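Local coordinates for putative MCP-type signal transduction protein (Campylobacter jejuni subsp. jejuni serotype O:2, PDB 4WY9), which acts as a chemoreceptor whose periplasmic tandem-PAS region, the part described here, probably senses chemical signals through indirect ligand recognition, at residues K10-I15 and D264-I269; D60-I65 and F104-A109. All coordinates share one frame; numbering follows the deposited sequence. Where two conformers were deposited one is given.

Contact 1. Residues K10-I15 and D264-I269; sequences KNTEDI and DSYAAI
The ring of Y266 is where strand 264-269 meets helix 10-15, and two consecutive helix residues, T12 and E13, reach it from the same side of its plane. T12 sends its methyl: CG2 lies 4.0 Å from CD2 of Y266, the two side chains crossing at about a right angle. That methyl is anti to the backbone N, which turns OG1 back along the helix, where it hydrogen-bonds the carbonyl of I8 one turn earlier. The hydroxyl is thus engaged within its own helix, and the methyl is what meets the tyrosine. E13 approaches the diagonally opposite part of the ring. Its chain runs extended beyond CG (chi2 167°) and brings OE2 to 4.1 Å from CE1 of Y266, with the carboxylate plane almost perpendicular to the ring, at 87°. No hydrogen bond joins the two segments, so both meetings rest on side-chain packing.

These residues fasten the beginning of the long helix 8-51 to the five-stranded antiparallel sheet of the C-terminal half of the chain. A long N-terminal helix packed along successive PAS-like modules is the familiar plan of double-Cache sensor domains, and strand 264-274 is an inner strand here, flanked by 253-258 and 277-286. The closest backbone approach is between E13 and Y266, whose CA atoms are 6.9 Å apart.

Further grips hold the tyrosine. Its OH hydrogen-bonds OG1 of T9 on the same helix, so the ring is tied at its hydroxyl end, while T12 and E13 meet it obliquely, and K287 makes a cation-pi contact with it. T12 is buried, its side chain also touching A285 of strand 277-286, whereas E13 remains partly exposed and rests on V254 of strand 253-258.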
ATOM      1  N   LYS A  10     -23.457  23.289   6.980  1.00 10.31           N
ATOM      2  CA  LYS A  10     -22.254  23.915   6.425  1.00 11.04           C
ATOM      3  C   LYS A  10     -21.037  23.565   7.267  1.00 11.27           C
ATOM      4  O   LYS A  10     -19.965  23.228   6.754  1.00 11.32           O
ATOM      5  CB  LYS A  10     -22.409  25.432   6.360  1.00 14.94           C
ATOM      6  CG  LYS A  10     -21.138  26.163   5.990  1.00 20.39           C
ATOM      7  CD  LYS A  10     -21.252  27.658   6.243  1.00 27.16           C
ATOM      8  CE  LYS A  10     -19.989  28.360   5.812  1.00 32.00           C
ATOM      9  NZ  LYS A  10     -20.085  29.843   6.073  1.00 42.24           N
ATOM     10  N   ASN A  11     -21.186  23.661   8.583  0.59 10.39           N
ATOM     11  CA  ASN A  11     -20.059  23.379   9.451  0.59 10.20           C
ATOM     12  C   ASN A  11     -19.636  21.908   9.362  0.59  9.42           C
ATOM     13  O   ASN A  11     -18.434  21.600   9.345  0.59 10.16           O
ATOM     14  CB  ASN A  11     -20.388  23.779  10.878  0.59 11.51           C
ATOM     15  CG  ASN A  11     -19.167  23.892  11.743  0.59 10.85           C
ATOM     16  OD1 ASN A  11     -18.099  24.422  11.288  0.59 13.00           O
ATOM     17  ND2 ASN A  11     -19.262  23.401  12.960  0.59 11.65           N
ATOM     18  N   THR A  12     -20.609  21.015   9.244  1.00  9.68           N
ATOM     19  CA  THR A  12     -20.327  19.595   9.155  1.00  8.38           C
ATOM     20  C   THR A  12     -19.564  19.307   7.872  1.00  7.01           C
ATOM     21  O   THR A  12     -18.600  18.534   7.851  1.00  7.64           O
ATOM     22  CB  THR A  12     -21.582  18.718   9.222  1.00  9.54           C
ATOM     23  OG1 THR A  12     -22.278  18.949  10.446  1.00 11.95           O
ATOM     24  CG2 THR A  12     -21.253  17.244   9.128  1.00 11.23           C
ATOM     25  N   GLU A  13     -20.012  19.893   6.774  1.00  7.86           N
ATOM     26  CA  GLU A  13     -19.320  19.740   5.497  1.00  8.84           C
ATOM     27  C   GLU A  13     -17.861  20.206   5.624  1.00  8.01           C
ATOM     28  O   GLU A  13     -16.945  19.531   5.153  1.00  9.24           O
ATOM     29  CB  GLU A  13     -20.054  20.493   4.409  1.00  9.99           C
ATOM     30  CG  GLU A  13     -21.434  19.906   4.088  1.00 12.34           C
ATOM     31  CD  GLU A  13     -22.326  20.818   3.227  1.00 14.69           C
ATOM     32  OE1 GLU A  13     -22.056  22.036   3.149  1.00 17.81           O
ATOM     33  OE2 GLU A  13     -23.337  20.326   2.657  1.00 13.87           O
ATOM     34  N   ASP A  14     -17.653  21.350   6.266  1.00  7.70           N
ATOM     35  CA  ASP A  14     -16.307  21.883   6.384  1.00  8.14           C
ATOM     36  C   ASP A  14     -15.466  21.002   7.290  1.00  7.76           C
ATOM     37  O   ASP A  14     -14.272  20.789   7.047  1.00  7.73           O
ATOM     38  CB  ASP A  14     -16.330  23.317   6.922  1.00 10.24           C
ATOM     39  CG  ASP A  14     -16.886  24.316   5.936  1.00 14.11           C
ATOM     40  OD1 ASP A  14     -16.937  24.036   4.739  1.00 15.28           O
ATOM     41  OD2 ASP A  14     -17.260  25.429   6.388  1.00 18.05           O
ATOM     42  N   ILE A  15     -16.055  20.514   8.354  1.00  7.67           N
ATOM     43  CA  ILE A  15     -15.357  19.619   9.284  1.00  7.54           C
ATOM     44  C   ILE A  15     -14.946  18.345   8.563  1.00  7.02           C
ATOM     45  O   ILE A  15     -13.787  17.889   8.686  1.00  7.21           O
ATOM     46  CB  ILE A  15     -16.220  19.308  10.516  1.00  8.30           C
ATOM     47  CG1 ILE A  15     -16.346  20.542  11.392  1.00  8.82           C
ATOM     48  CG2 ILE A  15     -15.674  18.141  11.323  1.00 10.43           C
ATOM     49  CD1 ILE A  15     -17.494  20.502  12.393  1.00  9.99           C
ATOM     50  N   ASP A 264     -28.251   7.754   5.615  1.00  9.67           N
ATOM     51  CA  ASP A 264     -28.225   8.972   4.836  1.00  9.13           C
ATOM     52  C   ASP A 264     -27.226   9.938   5.485  1.00  7.98           C
ATOM     53  O   ASP A 264     -27.395  10.312   6.650  1.00  9.70           O
ATOM     54  CB  ASP A 264     -29.630   9.565   4.781  1.00 10.41           C
ATOM     55  CG  ASP A 264     -29.769  10.678   3.777  1.00 13.26           C
ATOM     56  OD1 ASP A 264     -28.773  11.134   3.228  1.00 14.13           O
ATOM     57  OD2 ASP A 264     -30.919  11.063   3.530  1.00 15.48           O
ATOM     58  N   SER A 265     -26.191  10.327   4.750  1.00  8.17           N
ATOM     59  CA  SER A 265     -25.021  10.939   5.327  1.00  7.54           C
ATOM     60  C   SER A 265     -24.522  12.146   4.551  1.00  7.36           C
ATOM     61  O   SER A 265     -24.884  12.342   3.383  1.00  7.91           O
ATOM     62  CB  SER A 265     -23.871   9.916   5.425  1.00  8.25           C
ATOM     63  OG  SER A 265     -24.289   8.708   6.075  1.00  8.58           O
ATOM     64  N   TYR A 266     -23.661  12.930   5.200  1.00  7.36           N
ATOM     65  CA  TYR A 266     -22.716  13.781   4.505  1.00  7.29           C
ATOM     66  C   TYR A 266     -21.433  12.982   4.335  1.00  7.13           C
ATOM     67  O   TYR A 266     -21.032  12.248   5.240  1.00  7.86           O
ATOM     68  CB  TYR A 266     -22.445  15.074   5.270  1.00  7.95           C
ATOM     69  CG  TYR A 266     -23.686  15.918   5.467  1.00  7.83           C
ATOM     70  CD1 TYR A 266     -24.278  16.549   4.401  1.00  9.19           C
ATOM     71  CD2 TYR A 266     -24.236  16.097   6.731  1.00  9.04           C
ATOM     72  CE1 TYR A 266     -25.436  17.313   4.560  1.00  9.14           C
ATOM     73  CE2 TYR A 266     -25.365  16.851   6.902  1.00  8.85           C
ATOM     74  CZ  TYR A 266     -25.962  17.473   5.821  1.00  8.97           C
ATOM     75  OH  TYR A 266     -27.094  18.226   6.012  1.00 10.26           O
ATOM     76  N   ALA A 267     -20.775  13.118   3.192  1.00  9.43           N
ATOM     77  CA  ALA A 267     -19.515  12.407   2.933  1.00 10.39           C
ATOM     78  C   ALA A 267     -18.516  13.333   2.316  1.00 10.53           C
ATOM     79  O   ALA A 267     -18.839  14.004   1.331  1.00 15.81           O
ATOM     80  CB  ALA A 267     -19.725  11.210   2.030  1.00 12.96           C
ATOM     81  N   ALA A 268     -17.292  13.325   2.819  1.00  7.15           N
ATOM     82  CA  ALA A 268     -16.221  14.045   2.189  1.00  7.31           C
ATOM     83  C   ALA A 268     -15.233  13.088   1.555  1.00  6.97           C
ATOM     84  O   ALA A 268     -14.969  11.998   2.097  1.00  7.12           O
ATOM     85  CB  ALA A 268     -15.505  14.940   3.164  1.00  9.60           C
ATOM     86  N   ILE A 269     -14.672  13.511   0.432  1.00  6.82           N
ATOM     87  CA  ILE A 269     -13.620  12.794  -0.276  1.00  7.99           C
ATOM     88  C   ILE A 269     -12.415  13.692  -0.369  1.00  7.79           C
ATOM     89  O   ILE A 269     -12.542  14.857  -0.744  1.00  8.25           O
ATOM     90  CB  ILE A 269     -14.043  12.373  -1.719  1.00 10.92           C
ATOM     91  CG1 ILE A 269     -15.246  11.450  -1.664  1.00 14.92           C
ATOM     92  CG2 ILE A 269     -12.920  11.747  -2.513  1.00 14.31           C
ATOM     93  CD1 ILE A 269     -14.974  10.207  -1.027  1.00 16.97           C
TER

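Contact 2. Residues D60-I65 and F104-A109; sequences DNITNI and FVMLYA
M106 and T63 make the closest approach between strand 104-109 and helix 60-65: the methionine methyl CE lies 3.4 Å from OG1 of T63. A bend at chi3 (78°) swings that methyl away from the line of the methionine chain. The sulfur takes a different neighbour, with SD 4.0 Å from CG2 of I62 in an apolar contact where the two side chains cross at about a right angle. T63 uses its second branch on Y108, its CG2 coming within 3.7 Å of the tyrosine OH.

Behind this first shell, the T63 hydroxyl is fixed by a hydrogen bond to the carbonyl of I59, one turn back in the helix. I62 is wedged further in, touching M48 of helix 8-51 and L81 of strand 78-83. M106 and Y108 are set in place by backbone pairing with L81 and T79, and the Y108 side chain also packs on I119 and A121. Helix 59-70 thus covers one face of the antiparallel sheet in the first PDC sensor domain of the Cache clan, its 60-65 axis running 11.0 Å from that of the strand at 34°.

With no hydrogen bond across the interface and the threonine hydroxyl already engaged in its own helix, helix and strand are held here by the fit of methyls, sulfur and a tyrosine tip, without a directional polar link.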
ATOM      1  N   ASP A  60      26.590 -11.032   0.611  0.57  8.01           N
ATOM      2  CA  ASP A  60      26.639 -10.206   1.796  0.57  9.54           C
ATOM      3  C   ASP A  60      26.563  -8.724   1.465  0.57  9.08           C
ATOM      4  O   ASP A  60      25.936  -7.960   2.204  0.57  9.23           O
ATOM      5  CB  ASP A  60      27.907 -10.507   2.606  0.57 13.02           C
ATOM      6  CG  ASP A  60      27.768 -11.684   3.523  0.57 14.99           C
ATOM      7  OD1 ASP A  60      26.769 -12.429   3.382  0.57 15.79           O
ATOM      8  OD2 ASP A  60      28.681 -11.913   4.341  0.57 18.19           O
ATOM      9  N   ASN A  61      27.157  -8.295   0.363  1.00 10.17           N
ATOM     10  CA  ASN A  61      27.026  -6.895  -0.041  1.00 10.80           C
ATOM     11  C   ASN A  61      25.571  -6.560  -0.283  1.00 10.38           C
ATOM     12  O   ASN A  61      25.083  -5.512   0.121  1.00 11.56           O
ATOM     13  CB  ASN A  61      27.850  -6.593  -1.257  1.00 12.10           C
ATOM     14  CG  ASN A  61      29.335  -6.391  -0.957  1.00 13.77           C
ATOM     15  OD1 ASN A  61      29.739  -6.391   0.215  1.00 16.29           O
ATOM     16  ND2 ASN A  61      30.128  -6.234  -1.981  1.00 16.88           N
ATOM     17  N   ILE A  62      24.853  -7.462  -0.946  1.00  9.60           N
ATOM     18  CA  ILE A  62      23.427  -7.260  -1.194  1.00  9.83           C
ATOM     19  C   ILE A  62      22.652  -7.234   0.123  1.00 10.74           C
ATOM     20  O   ILE A  62      21.791  -6.394   0.335  1.00 11.55           O
ATOM     21  CB  ILE A  62      22.887  -8.340  -2.141  1.00  9.49           C
ATOM     22  CG1 ILE A  62      23.513  -8.198  -3.520  1.00 11.27           C
ATOM     23  CG2 ILE A  62      21.376  -8.287  -2.226  1.00  9.09           C
ATOM     24  CD1 ILE A  62      23.213  -9.319  -4.483  1.00 11.95           C
ATOM     25  N   THR A  63      22.921  -8.208   1.000  1.00 11.34           N
ATOM     26  CA  THR A  63      22.247  -8.274   2.273  1.00 13.44           C
ATOM     27  C   THR A  63      22.397  -6.995   3.065  1.00 12.23           C
ATOM     28  O   THR A  63      21.447  -6.503   3.657  1.00 14.36           O
ATOM     29  CB  THR A  63      22.769  -9.447   3.139  1.00 13.24           C
ATOM     30  OG1 THR A  63      22.534 -10.675   2.442  1.00 15.92           O
ATOM     31  CG2 THR A  63      22.091  -9.463   4.472  1.00 15.89           C
ATOM     32  N   ASN A  64      23.604  -6.451   3.095  1.00 12.65           N
ATOM     33  CA  ASN A  64      23.880  -5.273   3.897  1.00 14.17           C
ATOM     34  C   ASN A  64      23.162  -4.080   3.352  1.00 13.52           C
ATOM     35  O   ASN A  64      22.690  -3.246   4.125  1.00 15.60           O
ATOM     36  CB  ASN A  64      25.377  -5.019   3.946  1.00 18.07           C
ATOM     37  CG  ASN A  64      26.108  -6.071   4.700  1.00 23.07           C
ATOM     38  OD1 ASN A  64      25.524  -6.838   5.483  1.00 28.16           O
ATOM     39  ND2 ASN A  64      27.388  -6.135   4.481  1.00 25.97           N
ATOM     40  N   ILE A  65      23.037  -3.979   2.025  1.00 13.53           N
ATOM     41  CA  ILE A  65      22.267  -2.872   1.428  1.00 13.43           C
ATOM     42  C   ILE A  65      20.803  -2.940   1.856  1.00 13.17           C
ATOM     43  O   ILE A  65      20.193  -1.917   2.207  1.00 14.73           O
ATOM     44  CB  ILE A  65      22.392  -2.897  -0.111  1.00 13.03           C
ATOM     45  CG1 ILE A  65      23.814  -2.514  -0.509  1.00 14.99           C
ATOM     46  CG2 ILE A  65      21.352  -2.037  -0.771  1.00 14.75           C
ATOM     47  CD1 ILE A  65      24.120  -2.829  -1.950  1.00 17.52           C
ATOM     48  N   PHE A 104      14.304 -17.370  -6.104  1.00  7.37           N
ATOM     49  CA  PHE A 104      15.168 -16.711  -5.146  1.00  6.85           C
ATOM     50  C   PHE A 104      14.548 -15.406  -4.667  1.00  6.02           C
ATOM     51  O   PHE A 104      14.430 -14.438  -5.420  1.00  6.66           O
ATOM     52  CB  PHE A 104      16.554 -16.441  -5.728  1.00  7.85           C
ATOM     53  CG  PHE A 104      17.489 -15.827  -4.726  1.00  8.12           C
ATOM     54  CD1 PHE A 104      18.174 -16.632  -3.814  1.00  9.38           C
ATOM     55  CD2 PHE A 104      17.658 -14.454  -4.650  1.00  7.96           C
ATOM     56  CE1 PHE A 104      18.991 -16.081  -2.871  1.00 10.09           C
ATOM     57  CE2 PHE A 104      18.499 -13.902  -3.715  1.00  8.89           C
ATOM     58  CZ  PHE A 104      19.163 -14.713  -2.827  1.00  9.27           C
ATOM     59  N   VAL A 105      14.141 -15.382  -3.397  1.00  6.73           N
ATOM     60  CA  VAL A 105      13.520 -14.219  -2.786  1.00  7.21           C
ATOM     61  C   VAL A 105      14.117 -14.025  -1.393  1.00  7.05           C
ATOM     62  O   VAL A 105      14.036 -14.917  -0.547  1.00  7.79           O
ATOM     63  CB  VAL A 105      11.976 -14.336  -2.702  1.00  8.65           C
ATOM     64  CG1 VAL A 105      11.422 -13.121  -1.968  1.00 11.10           C
ATOM     65  CG2 VAL A 105      11.346 -14.515  -4.064  1.00  8.66           C
ATOM     66  N   MET A 106      14.750 -12.883  -1.171  1.00  6.88           N
ATOM     67  CA  MET A 106      15.193 -12.479   0.146  1.00  7.77           C
ATOM     68  C   MET A 106      14.088 -11.659   0.771  1.00  7.17           C
ATOM     69  O   MET A 106      13.855 -10.525   0.336  1.00  9.88           O
ATOM     70  CB  MET A 106      16.470 -11.671   0.069  1.00  8.92           C
ATOM     71  CG  MET A 106      17.602 -12.407  -0.658  1.00 10.36           C
ATOM     72  SD  MET A 106      19.036 -11.365  -1.072  1.00 12.24           S
ATOM     73  CE  MET A 106      19.832 -11.275   0.482  1.00 14.43           C
ATOM     74  N   LEU A 107      13.397 -12.218   1.764  1.00  8.02           N
ATOM     75  CA  LEU A 107      12.249 -11.599   2.386  1.00  8.05           C
ATOM     76  C   LEU A 107      12.576 -11.272   3.830  1.00  9.24           C
ATOM     77  O   LEU A 107      13.010 -12.160   4.578  1.00  9.80           O
ATOM     78  CB  LEU A 107      11.032 -12.523   2.313  1.00  9.18           C
ATOM     79  CG  LEU A 107       9.716 -12.054   2.953  1.00  8.89           C
ATOM     80  CD1 LEU A 107       9.194 -10.774   2.297  1.00 10.28           C
ATOM     81  CD2 LEU A 107       8.681 -13.153   2.898  1.00 11.70           C
ATOM     82  N   TYR A 108      12.336 -10.013   4.233  1.00 10.21           N
ATOM     83  CA  TYR A 108      12.628  -9.550   5.573  1.00 11.32           C
ATOM     84  C   TYR A 108      11.388  -9.008   6.275  1.00 13.13           C
ATOM     85  O   TYR A 108      10.574  -8.330   5.643  1.00 14.43           O
ATOM     86  CB  TYR A 108      13.724  -8.472   5.516  1.00 12.18           C
ATOM     87  CG  TYR A 108      15.047  -9.032   5.056  1.00 11.88           C
ATOM     88  CD1 TYR A 108      15.351  -9.145   3.715  1.00 14.27           C
ATOM     89  CD2 TYR A 108      16.001  -9.469   5.979  1.00 13.45           C
ATOM     90  CE1 TYR A 108      16.557  -9.676   3.312  1.00 16.12           C
ATOM     91  CE2 TYR A 108      17.184 -10.008   5.574  1.00 14.52           C
ATOM     92  CZ  TYR A 108      17.460 -10.103   4.224  1.00 16.69           C
ATOM     93  OH  TYR A 108      18.653 -10.636   3.788  1.00 20.33           O
ATOM     94  N   ALA A 109      11.254  -9.310   7.559  1.00 14.85           N
ATOM     95  CA  ALA A 109      10.254  -8.765   8.437  1.00 16.75           C
ATOM     96  C   ALA A 109      10.929  -8.042   9.600  1.00 22.59           C
ATOM     97  O   ALA A 109      12.134  -8.155   9.805  1.00 21.42           O
ATOM     98  CB  ALA A 109       9.352  -9.868   8.985  1.00 18.14           C
TER

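In the fold
Contacts 1 and 2 lie on opposite sides of the chain's centre, their centres 47 Å apart and their nearest atoms about 32 Å apart, so neither touches the other. The long helix 8-51 begins in contact 1, against the C-terminal sheet, and its far part, at M48, touches I62 of contact 2. Contact 2 itself belongs to helix 59-70, the next helix in the chain, on the sheet of the first sensor domain. Along the sequence, contact 2 is nested inside the loop closed by contact 1. Each packs a helix against the antiparallel sheet of a different module of the tandem-PAS region; both are structural packing, and no ligand site is defined by either.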